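Local coordinates for protein lysyl-trna-dependent l-ysyl-phosphatidylgycerol synthase (Bacillus licheniformis, PDB 4V36) that catalyses the tRNA-dependent transfer of lysine from lysyl-tRNA to phosphatidylglycerol, a lipid modification that mediates bacterial resistance, at residues A[117-123]-A[254-260]; A[140-144]-A[242-246]; A[132-136]-A[300-304]; A[33-37]-A[190-194]; A[148-154]-A[195-201]. All coordinates share one frame; numbering follows the deposited sequence.

Contact 1. Residues A[117-123]-A[254-260]; sequences EEAIVDL and TAFNMGM
Two antiparallel strands of the central mixed sheet, 111-122 and 255-261, meet here with a beta bulge between them. The register step shows it: Glu118 pairs with Met260, but Ile120 with Asn257. Opposite the bulge, Ala119 uses both backbone polar atoms, N to Gly259 O (3.0 Å) and O from Met258 N (2.8 Å). Beyond it the pairing is regular, with Val121 N to Phe256 O at 2.9 Å. On the face of Val121 and Phe256, Val121 CG2 touches Met258 SD at 3.6 Å, and Phe245 of helix 236-251 packs there. On the other face, Ile120 CD1 rests 3.5 Å from Asn257 CG. Asn257 CG, opposite the backbone N (chi1 -166°), brings the amide to Glu118: ND2 donates to Glu118 OE1 (2.8 Å) from 71° out of the carboxylate plane, while OD1 accepts from Gly259 N (2.8 Å) in an Asx turn. Glu118 also has weak, long ion pairs with Arg307 and Lys309. Engaging both amide ends probably fixes the orientation of Asn257.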
# COMPACT_ATOMS: atom_id res chain seq x y z
N GLU A 117 11.43 -0.74 -2.66
CA GLU A 117 10.94 -1.28 -3.92
C GLU A 117 9.74 -2.19 -3.70
O GLU A 117 9.70 -2.96 -2.74
CB GLU A 117 12.05 -2.04 -4.65
CG GLU A 117 13.15 -1.15 -5.20
CD GLU A 117 14.34 -1.93 -5.74
OE1 GLU A 117 14.86 -2.80 -5.01
OE2 GLU A 117 14.75 -1.68 -6.89
N GLU A 118 8.76 -2.10 -4.60
CA GLU A 118 7.59 -2.97 -4.55
C GLU A 118 7.87 -4.29 -5.27
O GLU A 118 8.39 -4.29 -6.39
CB GLU A 118 6.38 -2.28 -5.17
CG GLU A 118 5.80 -1.16 -4.34
CD GLU A 118 4.56 -0.54 -4.97
OE1 GLU A 118 4.36 -0.74 -6.19
OE2 GLU A 118 3.80 0.13 -4.25
N ALA A 119 7.53 -5.39 -4.62
CA ALA A 119 7.72 -6.71 -5.21
C ALA A 119 6.56 -7.05 -6.15
O ALA A 119 5.44 -7.26 -5.70
CB ALA A 119 7.86 -7.77 -4.13
N ILE A 120 6.85 -7.10 -7.44
CA ILE A 120 5.84 -7.42 -8.44
C ILE A 120 6.05 -8.83 -8.99
O ILE A 120 7.01 -9.08 -9.71
CB ILE A 120 5.85 -6.42 -9.61
CG1 ILE A 120 5.86 -4.98 -9.08
CG2 ILE A 120 4.66 -6.65 -10.53
CD1 ILE A 120 4.69 -4.65 -8.18
N VAL A 121 5.14 -9.73 -8.64
CA VAL A 121 5.27 -11.13 -9.03
C VAL A 121 4.49 -11.45 -10.31
O VAL A 121 3.30 -11.18 -10.40
CB VAL A 121 4.78 -12.07 -7.91
CG1 VAL A 121 4.80 -13.52 -8.37
CG2 VAL A 121 5.64 -11.89 -6.67
N ASP A 122 5.19 -12.02 -11.29
CA ASP A 122 4.56 -12.46 -12.52
C ASP A 122 3.73 -13.72 -12.26
O ASP A 122 4.28 -14.78 -11.96
CB ASP A 122 5.62 -12.74 -13.59
CG ASP A 122 5.04 -12.86 -14.99
OD1 ASP A 122 3.85 -13.24 -15.13
OD2 ASP A 122 5.77 -12.58 -15.97
N LEU A 123 2.41 -13.59 -12.37
CA LEU A 123 1.51 -14.69 -12.05
C LEU A 123 1.53 -15.80 -13.10
O LEU A 123 1.20 -16.95 -12.81
CB LEU A 123 0.08 -14.16 -11.88
CG LEU A 123 -0.15 -13.24 -10.68
CD1 LEU A 123 -1.61 -12.81 -10.61
CD2 LEU A 123 0.28 -13.92 -9.39
N THR A 254 -2.31 -10.73 -14.46
CA THR A 254 -0.95 -10.97 -14.95
C THR A 254 0.09 -10.80 -13.85
O THR A 254 1.06 -11.57 -13.78
CB THR A 254 -0.61 -10.01 -16.11
OG1 THR A 254 -1.60 -10.12 -17.14
CG2 THR A 254 0.75 -10.35 -16.70
N ALA A 255 -0.10 -9.81 -12.99
CA ALA A 255 0.89 -9.50 -11.96
C ALA A 255 0.26 -9.29 -10.59
O ALA A 255 -0.94 -9.03 -10.47
CB ALA A 255 1.69 -8.27 -12.36
N PHE A 256 1.08 -9.42 -9.55
CA PHE A 256 0.63 -9.17 -8.18
C PHE A 256 1.62 -8.27 -7.45
O PHE A 256 2.83 -8.50 -7.50
CB PHE A 256 0.45 -10.48 -7.42
CG PHE A 256 -0.30 -10.33 -6.12
CD1 PHE A 256 0.36 -9.94 -4.96
CD2 PHE A 256 -1.66 -10.57 -6.05
CE1 PHE A 256 -0.32 -9.80 -3.77
CE2 PHE A 256 -2.35 -10.43 -4.86
CZ PHE A 256 -1.68 -10.04 -3.72
N ASN A 257 1.11 -7.25 -6.78
CA ASN A 257 1.94 -6.35 -6.00
C ASN A 257 2.00 -6.80 -4.54
O ASN A 257 1.00 -6.72 -3.83
CB ASN A 257 1.41 -4.91 -6.10
CG ASN A 257 2.41 -3.88 -5.61
OD1 ASN A 257 3.29 -4.17 -4.80
ND2 ASN A 257 2.28 -2.65 -6.11
N MET A 258 3.16 -7.28 -4.11
CA MET A 258 3.32 -7.76 -2.75
C MET A 258 3.63 -6.64 -1.77
O MET A 258 3.92 -6.88 -0.60
CB MET A 258 4.42 -8.82 -2.68
CG MET A 258 4.11 -10.09 -3.45
SD MET A 258 5.30 -11.39 -3.09
CE MET A 258 5.03 -11.62 -1.34
N GLY A 259 3.58 -5.40 -2.25
CA GLY A 259 3.87 -4.26 -1.41
C GLY A 259 5.34 -3.89 -1.42
O GLY A 259 6.16 -4.59 -2.02
N MET A 260 5.68 -2.80 -0.75
CA MET A 260 7.05 -2.30 -0.76
C MET A 260 7.96 -3.10 0.17
O MET A 260 7.54 -3.58 1.22
CB MET A 260 7.08 -0.82 -0.37
CG MET A 260 8.38 -0.11 -0.73
SD MET A 260 8.31 1.67 -0.48
CE MET A 260 8.15 1.76 1.29

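Contact 2. Residues A[140-144]-A[242-246]; sequences YNRFE and IYLFQ
Tyr140 turns its ring toward Ile242 and Tyr243 because its CG stands anti to the backbone N (chi1 173°). Glu144 CG, placed by chi1 (-74°) beside the backbone N, lies over one face of the Tyr140 ring; the bend at chi2 then sends the carboxylate to Tyr243. Segments 140-144 and 242-246 of helices 134-145 and 236-251 run nearly perpendicular, with axes 12.4 Å apart, so long side chains make the junction. Tyr140 CE1 reaches Tyr243 CE1 at 3.7 Å, the ring planes being 54° apart, and Tyr140 CD1 sits 3.7 Å from Ile242 CG2. Tyr243 projects between Tyr140 and Phe143, whose CB lies 3.5 Å from Tyr243 OH near the plane of the ring. Phe143 also packs on Ile236 and Ala239 of helix 236-251. The polar link is a 2.6 Å hydrogen bond from Tyr243 OH to Glu144 OE2, made in the phenol ring plane and using the anti lone pair. So short a bond to an exposed carboxylate probably polarises the phenol and holds its rotation.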
# COMPACT_ATOMS: atom_id res chain seq x y z
N TYR A 140 2.36 -25.38 0.94
CA TYR A 140 1.08 -25.53 0.25
C TYR A 140 0.47 -26.91 0.50
O TYR A 140 -0.71 -27.02 0.83
CB TYR A 140 1.26 -25.29 -1.25
CG TYR A 140 0.02 -25.59 -2.07
CD1 TYR A 140 -1.06 -24.71 -2.08
CD2 TYR A 140 -0.07 -26.75 -2.83
CE1 TYR A 140 -2.19 -24.98 -2.84
CE2 TYR A 140 -1.19 -27.02 -3.59
CZ TYR A 140 -2.25 -26.14 -3.59
OH TYR A 140 -3.37 -26.41 -4.33
N ASN A 141 1.29 -27.94 0.35
CA ASN A 141 0.82 -29.32 0.53
C ASN A 141 0.34 -29.58 1.94
O ASN A 141 -0.64 -30.30 2.14
CB ASN A 141 1.93 -30.30 0.16
CG ASN A 141 2.25 -30.31 -1.32
OD1 ASN A 141 1.38 -30.06 -2.15
ND2 ASN A 141 3.51 -30.58 -1.65
N ARG A 142 1.01 -28.99 2.92
CA ARG A 142 0.63 -29.17 4.32
C ARG A 142 -0.72 -28.53 4.61
O ARG A 142 -1.58 -29.13 5.26
CB ARG A 142 1.71 -28.59 5.24
CG ARG A 142 1.34 -28.63 6.72
CD ARG A 142 2.58 -28.45 7.60
NE ARG A 142 3.39 -27.31 7.19
CZ ARG A 142 3.25 -26.08 7.69
NH1 ARG A 142 2.33 -25.84 8.62
NH2 ARG A 142 4.04 -25.10 7.27
N PHE A 143 -0.92 -27.31 4.12
CA PHE A 143 -2.19 -26.62 4.27
C PHE A 143 -3.30 -27.36 3.52
O PHE A 143 -4.44 -27.42 3.99
CB PHE A 143 -2.09 -25.18 3.76
CG PHE A 143 -1.58 -24.21 4.80
CD1 PHE A 143 -0.23 -24.10 5.08
CD2 PHE A 143 -2.47 -23.39 5.49
CE1 PHE A 143 0.23 -23.21 6.03
CE2 PHE A 143 -2.01 -22.50 6.44
CZ PHE A 143 -0.66 -22.41 6.71
N GLU A 144 -2.96 -27.92 2.37
CA GLU A 144 -3.91 -28.71 1.59
C GLU A 144 -4.23 -30.02 2.30
O GLU A 144 -5.36 -30.50 2.26
CB GLU A 144 -3.37 -28.99 0.19
CG GLU A 144 -3.38 -27.79 -0.74
CD GLU A 144 -4.79 -27.37 -1.12
OE1 GLU A 144 -5.40 -28.05 -1.96
OE2 GLU A 144 -5.28 -26.36 -0.57
N ILE A 242 0.49 -17.92 -1.85
CA ILE A 242 0.38 -19.02 -2.80
C ILE A 242 -1.06 -19.19 -3.27
O ILE A 242 -1.33 -19.30 -4.46
CB ILE A 242 0.89 -20.34 -2.19
CG1 ILE A 242 2.40 -20.28 -1.95
CG2 ILE A 242 0.57 -21.51 -3.11
CD1 ILE A 242 2.95 -21.48 -1.22
N TYR A 243 -1.99 -19.18 -2.32
CA TYR A 243 -3.41 -19.26 -2.64
C TYR A 243 -3.86 -18.03 -3.43
O TYR A 243 -4.67 -18.14 -4.35
CB TYR A 243 -4.25 -19.39 -1.37
CG TYR A 243 -4.23 -20.77 -0.75
CD1 TYR A 243 -4.71 -21.87 -1.44
CD2 TYR A 243 -3.75 -20.96 0.54
CE1 TYR A 243 -4.69 -23.13 -0.87
CE2 TYR A 243 -3.73 -22.22 1.12
CZ TYR A 243 -4.20 -23.30 0.40
OH TYR A 243 -4.19 -24.55 0.97
N LEU A 244 -3.33 -16.87 -3.06
CA LEU A 244 -3.66 -15.62 -3.76
C LEU A 244 -3.18 -15.65 -5.21
O LEU A 244 -3.91 -15.26 -6.12
CB LEU A 244 -3.04 -14.42 -3.04
CG LEU A 244 -3.83 -13.84 -1.87
CD1 LEU A 244 -3.05 -12.73 -1.20
CD2 LEU A 244 -5.18 -13.33 -2.35
N PHE A 245 -1.95 -16.11 -5.42
CA PHE A 245 -1.37 -16.17 -6.76
C PHE A 245 -2.11 -17.18 -7.63
O PHE A 245 -2.25 -16.99 -8.84
CB PHE A 245 0.12 -16.51 -6.69
CG PHE A 245 0.96 -15.45 -6.03
CD1 PHE A 245 0.44 -14.19 -5.76
CD2 PHE A 245 2.27 -15.72 -5.68
CE1 PHE A 245 1.22 -13.22 -5.15
CE2 PHE A 245 3.05 -14.75 -5.07
CZ PHE A 245 2.52 -13.50 -4.81
N GLN A 246 -2.58 -18.26 -7.01
CA GLN A 246 -3.36 -19.27 -7.71
C GLN A 246 -4.69 -18.69 -8.17
O GLN A 246 -5.11 -18.89 -9.31
CB GLN A 246 -3.60 -20.49 -6.83
CG GLN A 246 -4.52 -21.53 -7.45
CD GLN A 246 -4.80 -22.69 -6.51
OE1 GLN A 246 -4.37 -22.69 -5.36
NE2 GLN A 246 -5.51 -23.69 -7.01

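Contact 3. Residues A[132-136]-A[300-304]; sequences KRAGL and EKYKP
Leu136 forks against two neighbouring residues of the facing loop. Its CD1 branch lies 3.9 Å from Tyr302 CE1, an oblique approach to the ring, while CD2 meets Lys301 CE at 3.8 Å. The lysine is positioned for this by a chi1 of 69°, which sets CG between its backbone N and carbonyl carbon; the chain then runs extended until chi4, where it bends. Arg133, bent at chi2 (-70°), carries its guanidinium to the aliphatic part of Lys303, and NH2 lies 3.4 Å from Lys303 CD, with that methylene close to the guanidinium plane at its edge. The loop owes its shape to a type I beta turn from Glu300 to Lys303, closed by Lys303 N bonding to Glu300 O at 2.9 Å; it connects helix 296-300 with strand 305-313, and here it abuts the N-terminal end of helix 134-145, where Arg133 holds the N-cap position. Lys301 O is 3.5 Å from Arg133 NH2, but the angle is too poor for a hydrogen bond. The polar ends of Lys301 and Tyr302 are engaged by Asp238, which accepts from Tyr302 OH and forms a salt bridge with Lys301 NZ. Lys301 NZ also bonds to Phe298 O and makes a cation-pi contact with the Phe298 ring. Lys303 NZ stays 5.8 Å from Arg133 NH2.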
# COMPACT_ATOMS: atom_id res chain seq x y z
N LYS A 132 14.11 -25.45 -6.57
CA LYS A 132 14.44 -24.74 -5.35
C LYS A 132 13.18 -24.32 -4.61
O LYS A 132 13.24 -23.81 -3.49
CB LYS A 132 15.31 -23.51 -5.66
N ARG A 133 12.03 -24.54 -5.24
CA ARG A 133 10.75 -24.18 -4.65
C ARG A 133 10.17 -25.32 -3.82
O ARG A 133 8.95 -25.48 -3.73
CB ARG A 133 9.75 -23.78 -5.75
CG ARG A 133 10.10 -22.49 -6.46
CD ARG A 133 9.92 -21.28 -5.55
NE ARG A 133 10.36 -20.05 -6.19
CZ ARG A 133 9.62 -19.33 -7.03
NH1 ARG A 133 8.39 -19.73 -7.34
NH2 ARG A 133 10.10 -18.21 -7.56
N ALA A 134 11.05 -26.10 -3.20
CA ALA A 134 10.63 -27.22 -2.37
C ALA A 134 10.05 -26.73 -1.05
O ALA A 134 9.23 -27.41 -0.43
CB ALA A 134 11.80 -28.16 -2.12
N GLY A 135 10.47 -25.54 -0.63
CA GLY A 135 9.99 -24.96 0.61
C GLY A 135 8.55 -24.50 0.51
O GLY A 135 7.72 -24.82 1.36
N LEU A 136 8.25 -23.74 -0.54
CA LEU A 136 6.90 -23.22 -0.75
C LEU A 136 5.91 -24.34 -1.06
O LEU A 136 4.76 -24.29 -0.63
CB LEU A 136 6.90 -22.19 -1.89
CG LEU A 136 7.69 -20.91 -1.64
CD1 LEU A 136 7.59 -19.97 -2.84
CD2 LEU A 136 7.21 -20.22 -0.38
N GLU A 300 11.56 -11.60 -1.93
CA GLU A 300 12.54 -11.88 -2.97
C GLU A 300 12.47 -13.34 -3.44
O GLU A 300 12.77 -13.63 -4.60
CB GLU A 300 13.95 -11.55 -2.48
CG GLU A 300 14.91 -11.07 -3.56
CD GLU A 300 15.43 -12.20 -4.43
OE1 GLU A 300 15.53 -13.34 -3.93
OE2 GLU A 300 15.75 -11.95 -5.61
N LYS A 301 12.08 -14.24 -2.55
CA LYS A 301 12.04 -15.66 -2.88
C LYS A 301 10.91 -16.00 -3.85
O LYS A 301 10.81 -17.13 -4.33
CB LYS A 301 11.90 -16.50 -1.60
CG LYS A 301 10.56 -16.38 -0.90
CD LYS A 301 10.52 -17.27 0.33
CE LYS A 301 9.15 -17.23 1.00
NZ LYS A 301 8.80 -15.87 1.48
N TYR A 302 10.06 -15.02 -4.13
CA TYR A 302 9.02 -15.18 -5.14
C TYR A 302 9.51 -14.69 -6.49
O TYR A 302 8.74 -14.63 -7.46
CB TYR A 302 7.75 -14.44 -4.73
CG TYR A 302 7.04 -15.06 -3.54
CD1 TYR A 302 6.17 -16.13 -3.71
CD2 TYR A 302 7.24 -14.57 -2.25
CE1 TYR A 302 5.52 -16.70 -2.63
CE2 TYR A 302 6.59 -15.13 -1.17
CZ TYR A 302 5.74 -16.20 -1.36
OH TYR A 302 5.09 -16.77 -0.29
N LYS A 303 10.79 -14.34 -6.55
CA LYS A 303 11.44 -13.82 -7.76
C LYS A 303 10.64 -12.71 -8.44
O LYS A 303 10.21 -12.86 -9.58
CB LYS A 303 11.69 -14.95 -8.76
CG LYS A 303 13.01 -15.69 -8.57
CD LYS A 303 13.04 -16.50 -7.29
CE LYS A 303 14.41 -17.09 -7.03
NZ LYS A 303 15.45 -16.04 -6.90
N PRO A 304 10.44 -11.58 -7.73
CA PRO A 304 9.62 -10.51 -8.29
C PRO A 304 10.42 -9.51 -9.11
O PRO A 304 11.65 -9.52 -9.07
CB PRO A 304 9.05 -9.84 -7.04
CG PRO A 304 10.18 -9.95 -6.06
CD PRO A 304 10.90 -11.25 -6.37

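Contact 4. Residues A[33-37]-A[190-194]; sequences HLGFL and YLQKA
Tyr190, whose ring reaches segment 33-37 with CG opposite the backbone N (chi1 174°), receives a CH-pi contact from Leu37: CD2 stands 3.6 Å from the Tyr190 ring centroid and 15° off the ring normal, hence over one face. The aromatic contact is with His33, an oblique pair with centroids 5.2 Å apart and planes at 48°, His33 ND1 lying 3.4 Å from Tyr190 CE1. Apolar contacts come from Phe36 and Lys193. Phe36 CB touches Tyr190 CD1 at 3.9 Å, near the plane of the ring, and Lys193 CD lies over one face of the Phe36 ring, Lys193 CE being 3.9 Å from Phe36 CD1. The contact thus joins the 3-10 segment 33-36, ahead of strand 41-44, to helix 188-191 and the residues that follow it. Among polar groups, Tyr190 OH bonds to Asp224, a residue of the lysine amide pocket, which makes Tyr190 a second-shell neighbour of that site. Lys193 NZ is taken by Asp189 O. His33 NE2 is buried against Lys193 CB (3.7 Å) and Ala194 CB, and has no polar partner in the model.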
# COMPACT_ATOMS: atom_id res chain seq x y z
N HIS A 33 -6.81 3.57 -3.74
CA HIS A 33 -7.86 2.93 -2.95
C HIS A 33 -7.80 3.34 -1.48
O HIS A 33 -8.80 3.26 -0.77
CB HIS A 33 -7.77 1.41 -3.08
CG HIS A 33 -8.97 0.69 -2.53
ND1 HIS A 33 -8.93 -0.02 -1.35
CD2 HIS A 33 -10.23 0.57 -3.00
CE1 HIS A 33 -10.12 -0.54 -1.12
NE2 HIS A 33 -10.93 -0.20 -2.11
N LEU A 34 -6.63 3.79 -1.04
CA LEU A 34 -6.45 4.19 0.35
C LEU A 34 -7.23 5.46 0.70
O LEU A 34 -7.32 5.84 1.87
CB LEU A 34 -4.96 4.40 0.65
CG LEU A 34 -4.13 3.12 0.67
CD1 LEU A 34 -2.67 3.43 0.93
CD2 LEU A 34 -4.68 2.15 1.70
N GLY A 35 -7.78 6.11 -0.32
CA GLY A 35 -8.59 7.30 -0.11
C GLY A 35 -9.93 6.99 0.54
O GLY A 35 -10.62 7.89 1.03
N PHE A 36 -10.30 5.71 0.57
CA PHE A 36 -11.56 5.29 1.17
C PHE A 36 -11.44 5.13 2.68
O PHE A 36 -12.41 4.78 3.35
CB PHE A 36 -12.05 3.99 0.54
CG PHE A 36 -12.46 4.12 -0.90
CD1 PHE A 36 -13.62 4.80 -1.24
CD2 PHE A 36 -11.70 3.56 -1.91
CE1 PHE A 36 -14.00 4.93 -2.56
CE2 PHE A 36 -12.07 3.68 -3.23
CZ PHE A 36 -13.23 4.36 -3.56
N LEU A 37 -10.25 5.40 3.21
CA LEU A 37 -10.03 5.35 4.65
C LEU A 37 -10.58 6.61 5.32
O LEU A 37 -10.85 6.62 6.52
CB LEU A 37 -8.54 5.19 4.97
CG LEU A 37 -7.90 3.85 4.61
CD1 LEU A 37 -6.40 3.87 4.90
CD2 LEU A 37 -8.58 2.72 5.37
N TYR A 190 -14.51 0.99 4.71
CA TYR A 190 -13.39 0.67 3.84
C TYR A 190 -13.44 -0.77 3.35
O TYR A 190 -13.17 -1.05 2.18
CB TYR A 190 -12.07 0.94 4.57
CG TYR A 190 -10.83 0.52 3.82
CD1 TYR A 190 -10.47 1.14 2.63
CD2 TYR A 190 -10.01 -0.48 4.31
CE1 TYR A 190 -9.33 0.76 1.95
CE2 TYR A 190 -8.87 -0.87 3.64
CZ TYR A 190 -8.53 -0.25 2.45
OH TYR A 190 -7.40 -0.63 1.78
N LEU A 191 -13.82 -1.68 4.24
CA LEU A 191 -13.84 -3.10 3.92
C LEU A 191 -14.97 -3.48 2.95
O LEU A 191 -14.92 -4.53 2.31
CB LEU A 191 -13.97 -3.93 5.20
CG LEU A 191 -12.74 -3.91 6.12
CD1 LEU A 191 -12.99 -4.75 7.37
CD2 LEU A 191 -11.51 -4.39 5.37
N GLN A 192 -15.98 -2.62 2.85
CA GLN A 192 -17.10 -2.87 1.94
C GLN A 192 -16.76 -2.49 0.50
O GLN A 192 -17.53 -2.77 -0.42
CB GLN A 192 -18.34 -2.10 2.39
CG GLN A 192 -18.89 -2.51 3.75
CD GLN A 192 -19.66 -3.81 3.72
OE1 GLN A 192 -19.86 -4.41 2.66
NE2 GLN A 192 -20.10 -4.27 4.88
N LYS A 193 -15.60 -1.87 0.31
CA LYS A 193 -15.23 -1.30 -0.98
C LYS A 193 -14.49 -2.28 -1.89
O LYS A 193 -14.18 -1.96 -3.03
CB LYS A 193 -14.37 -0.06 -0.78
CG LYS A 193 -15.06 1.08 -0.04
CD LYS A 193 -16.15 1.70 -0.90
CE LYS A 193 -16.80 2.88 -0.19
NZ LYS A 193 -17.51 2.46 1.05
N ALA A 194 -14.22 -3.48 -1.39
CA ALA A 194 -13.40 -4.43 -2.14
C ALA A 194 -13.68 -5.87 -1.71
O ALA A 194 -14.17 -6.11 -0.61
CB ALA A 194 -11.92 -4.10 -1.96

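Contact 5. Residues A[148-154]-A[195-201]; sequences YTFHVEQ and PIAVLKS
Val152 and Phe150 close over the small side chain of Ala197 where two antiparallel strands, 149-153 and 196-200, pair at one margin of the mixed sheet, 149-153 being the outermost strand there. Six backbone hydrogen bonds zip them together, among them Val198 N to His151 O at 2.7 Å. With chi1 -178° the Phe150 ring swings to Ala197, whose small side chain makes room for Phe150 CZ, 3.5 Å from Ala197 CB, and for Val152 CG2 at 3.8 Å from the same methyl. Next to it Val152 CG1 lies alongside Pro195 CB, the two side chains pointing the same way. Leu199 CD1 is the bump at the rim of the Phe150 ring, close to its plane, lodged against Thr149 O at 3.4 Å. Helix 236-251 packs over this face, Phe150 meeting Leu244 and Leu199 meeting Leu240. On the face of His151 and Val198, Val198 CG2 nestles by His151 CB at 4.0 Å, and Val198 itself fits against Phe161 and Leu165 of helix 159-173. The His151 ring is steadied by Thr149, whose OG1 donates to His151 NE2 at 3.1 Å from 20° out of the ring plane.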
# COMPACT_ATOMS: atom_id res chain seq x y z
N TYR A 148 -7.31 -26.93 4.78
CA TYR A 148 -7.62 -25.50 4.74
C TYR A 148 -8.14 -25.12 3.36
O TYR A 148 -7.64 -25.59 2.34
CB TYR A 148 -6.39 -24.67 5.11
CG TYR A 148 -6.06 -24.71 6.58
CD1 TYR A 148 -5.25 -25.72 7.10
CD2 TYR A 148 -6.56 -23.76 7.45
CE1 TYR A 148 -4.95 -25.77 8.44
CE2 TYR A 148 -6.26 -23.80 8.80
CZ TYR A 148 -5.46 -24.81 9.29
OH TYR A 148 -5.16 -24.85 10.64
N THR A 149 -9.15 -24.25 3.33
CA THR A 149 -9.76 -23.84 2.07
C THR A 149 -9.70 -22.32 1.89
O THR A 149 -9.85 -21.57 2.85
CB THR A 149 -11.22 -24.31 1.97
OG1 THR A 149 -11.93 -23.89 3.14
CG2 THR A 149 -11.28 -25.82 1.85
N PHE A 150 -9.48 -21.89 0.65
CA PHE A 150 -9.33 -20.48 0.33
C PHE A 150 -10.54 -19.96 -0.44
O PHE A 150 -10.93 -20.54 -1.45
CB PHE A 150 -8.05 -20.26 -0.47
CG PHE A 150 -7.78 -18.83 -0.82
CD1 PHE A 150 -7.25 -17.96 0.12
CD2 PHE A 150 -8.03 -18.35 -2.09
CE1 PHE A 150 -6.99 -16.65 -0.20
CE2 PHE A 150 -7.78 -17.04 -2.42
CZ PHE A 150 -7.25 -16.19 -1.47
N HIS A 151 -11.14 -18.88 0.04
CA HIS A 151 -12.35 -18.34 -0.57
C HIS A 151 -12.29 -16.82 -0.71
O HIS A 151 -11.79 -16.12 0.18
CB HIS A 151 -13.58 -18.73 0.24
CG HIS A 151 -13.73 -20.20 0.45
ND1 HIS A 151 -14.29 -21.04 -0.49
CD2 HIS A 151 -13.39 -20.99 1.50
CE1 HIS A 151 -14.29 -22.28 -0.04
NE2 HIS A 151 -13.75 -22.28 1.17
N VAL A 152 -12.81 -16.31 -1.81
CA VAL A 152 -12.90 -14.87 -2.02
C VAL A 152 -14.36 -14.41 -1.98
O VAL A 152 -15.18 -14.84 -2.78
CB VAL A 152 -12.28 -14.45 -3.37
CG1 VAL A 152 -12.56 -12.97 -3.65
CG2 VAL A 152 -10.78 -14.72 -3.37
N GLU A 153 -14.67 -13.55 -1.02
CA GLU A 153 -16.04 -13.08 -0.82
C GLU A 153 -16.26 -11.70 -1.44
O GLU A 153 -15.34 -10.88 -1.50
CB GLU A 153 -16.39 -13.05 0.67
CG GLU A 153 -16.10 -14.35 1.40
CD GLU A 153 -16.97 -15.50 0.92
OE1 GLU A 153 -18.10 -15.24 0.45
OE2 GLU A 153 -16.52 -16.66 1.02
N GLN A 154 -17.48 -11.45 -1.90
CA GLN A 154 -17.83 -10.19 -2.53
C GLN A 154 -18.75 -9.36 -1.64
O GLN A 154 -19.63 -9.91 -0.98
CB GLN A 154 -18.50 -10.43 -3.88
CG GLN A 154 -17.71 -11.31 -4.83
CD GLN A 154 -16.48 -10.62 -5.38
OE1 GLN A 154 -16.42 -9.39 -5.45
NE2 GLN A 154 -15.49 -11.41 -5.78
N PRO A 195 -13.37 -6.84 -2.59
CA PRO A 195 -13.51 -8.26 -2.22
C PRO A 195 -12.62 -8.63 -1.04
O PRO A 195 -11.56 -8.03 -0.86
CB PRO A 195 -13.06 -9.00 -3.49
CG PRO A 195 -13.29 -8.03 -4.59
CD PRO A 195 -13.00 -6.68 -4.01
N ILE A 196 -13.05 -9.60 -0.25
CA ILE A 196 -12.26 -10.08 0.87
C ILE A 196 -11.97 -11.56 0.74
O ILE A 196 -12.88 -12.38 0.64
CB ILE A 196 -12.96 -9.82 2.22
CG1 ILE A 196 -13.09 -8.31 2.47
CG2 ILE A 196 -12.19 -10.47 3.35
CD1 ILE A 196 -13.77 -7.97 3.77
N ALA A 197 -10.68 -11.91 0.72
CA ALA A 197 -10.26 -13.30 0.64
C ALA A 197 -10.03 -13.86 2.03
O ALA A 197 -9.37 -13.23 2.85
CB ALA A 197 -9.01 -13.43 -0.21
N VAL A 198 -10.59 -15.03 2.30
CA VAL A 198 -10.45 -15.65 3.62
C VAL A 198 -9.86 -17.06 3.53
O VAL A 198 -9.98 -17.73 2.51
CB VAL A 198 -11.81 -15.73 4.35
CG1 VAL A 198 -12.35 -14.33 4.62
CG2 VAL A 198 -12.80 -16.56 3.55
N LEU A 199 -9.22 -17.48 4.61
CA LEU A 199 -8.72 -18.84 4.73
C LEU A 199 -9.44 -19.54 5.88
O LEU A 199 -9.33 -19.13 7.03
CB LEU A 199 -7.21 -18.86 4.95
CG LEU A 199 -6.57 -20.25 4.91
CD1 LEU A 199 -6.61 -20.82 3.50
CD2 LEU A 199 -5.14 -20.21 5.43
N LYS A 200 -10.18 -20.60 5.56
CA LYS A 200 -10.94 -21.32 6.56
C LYS A 200 -10.33 -22.68 6.87
O LYS A 200 -9.71 -23.31 6.02
CB LYS A 200 -12.39 -21.51 6.10
CG LYS A 200 -13.18 -20.22 5.97
CD LYS A 200 -14.62 -20.51 5.56
CE LYS A 200 -15.45 -19.24 5.47
NZ LYS A 200 -16.85 -19.53 5.08
N SER A 201 -10.52 -23.14 8.11
CA SER A 201 -10.10 -24.47 8.51
C SER A 201 -11.12 -25.50 8.05
O SER A 201 -12.07 -25.16 7.34
CB SER A 201 -9.91 -24.54 10.02
OG SER A 201 -11.13 -24.25 10.69

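From the N terminus, residues 33-37, 117-123, 132-136, 140-144 and 148-154 supply the first halves of contacts 4, 1, 3, 2 and 5. Residues 190-194 then close contact 4 and 195-201 contact 5, the shortest loop; 242-246 close contact 2, 254-260 contact 1 and 300-304 contact 3. Contact 5 thus lies within contact 2, and contact 2 within both 1 and 3, which cross each other; contact 4 crosses all the rest. Contacts 1 and 5 pair strands of one sheet, centres about 21 Å apart. Helix 236-251 bridges them through Phe245 and Leu244, contact 3 touches contact 1 through Tyr302 and Pro304 and contact 2 through Tyr302, and contact 4 reaches contact 5 where Leu191 meets Ile196.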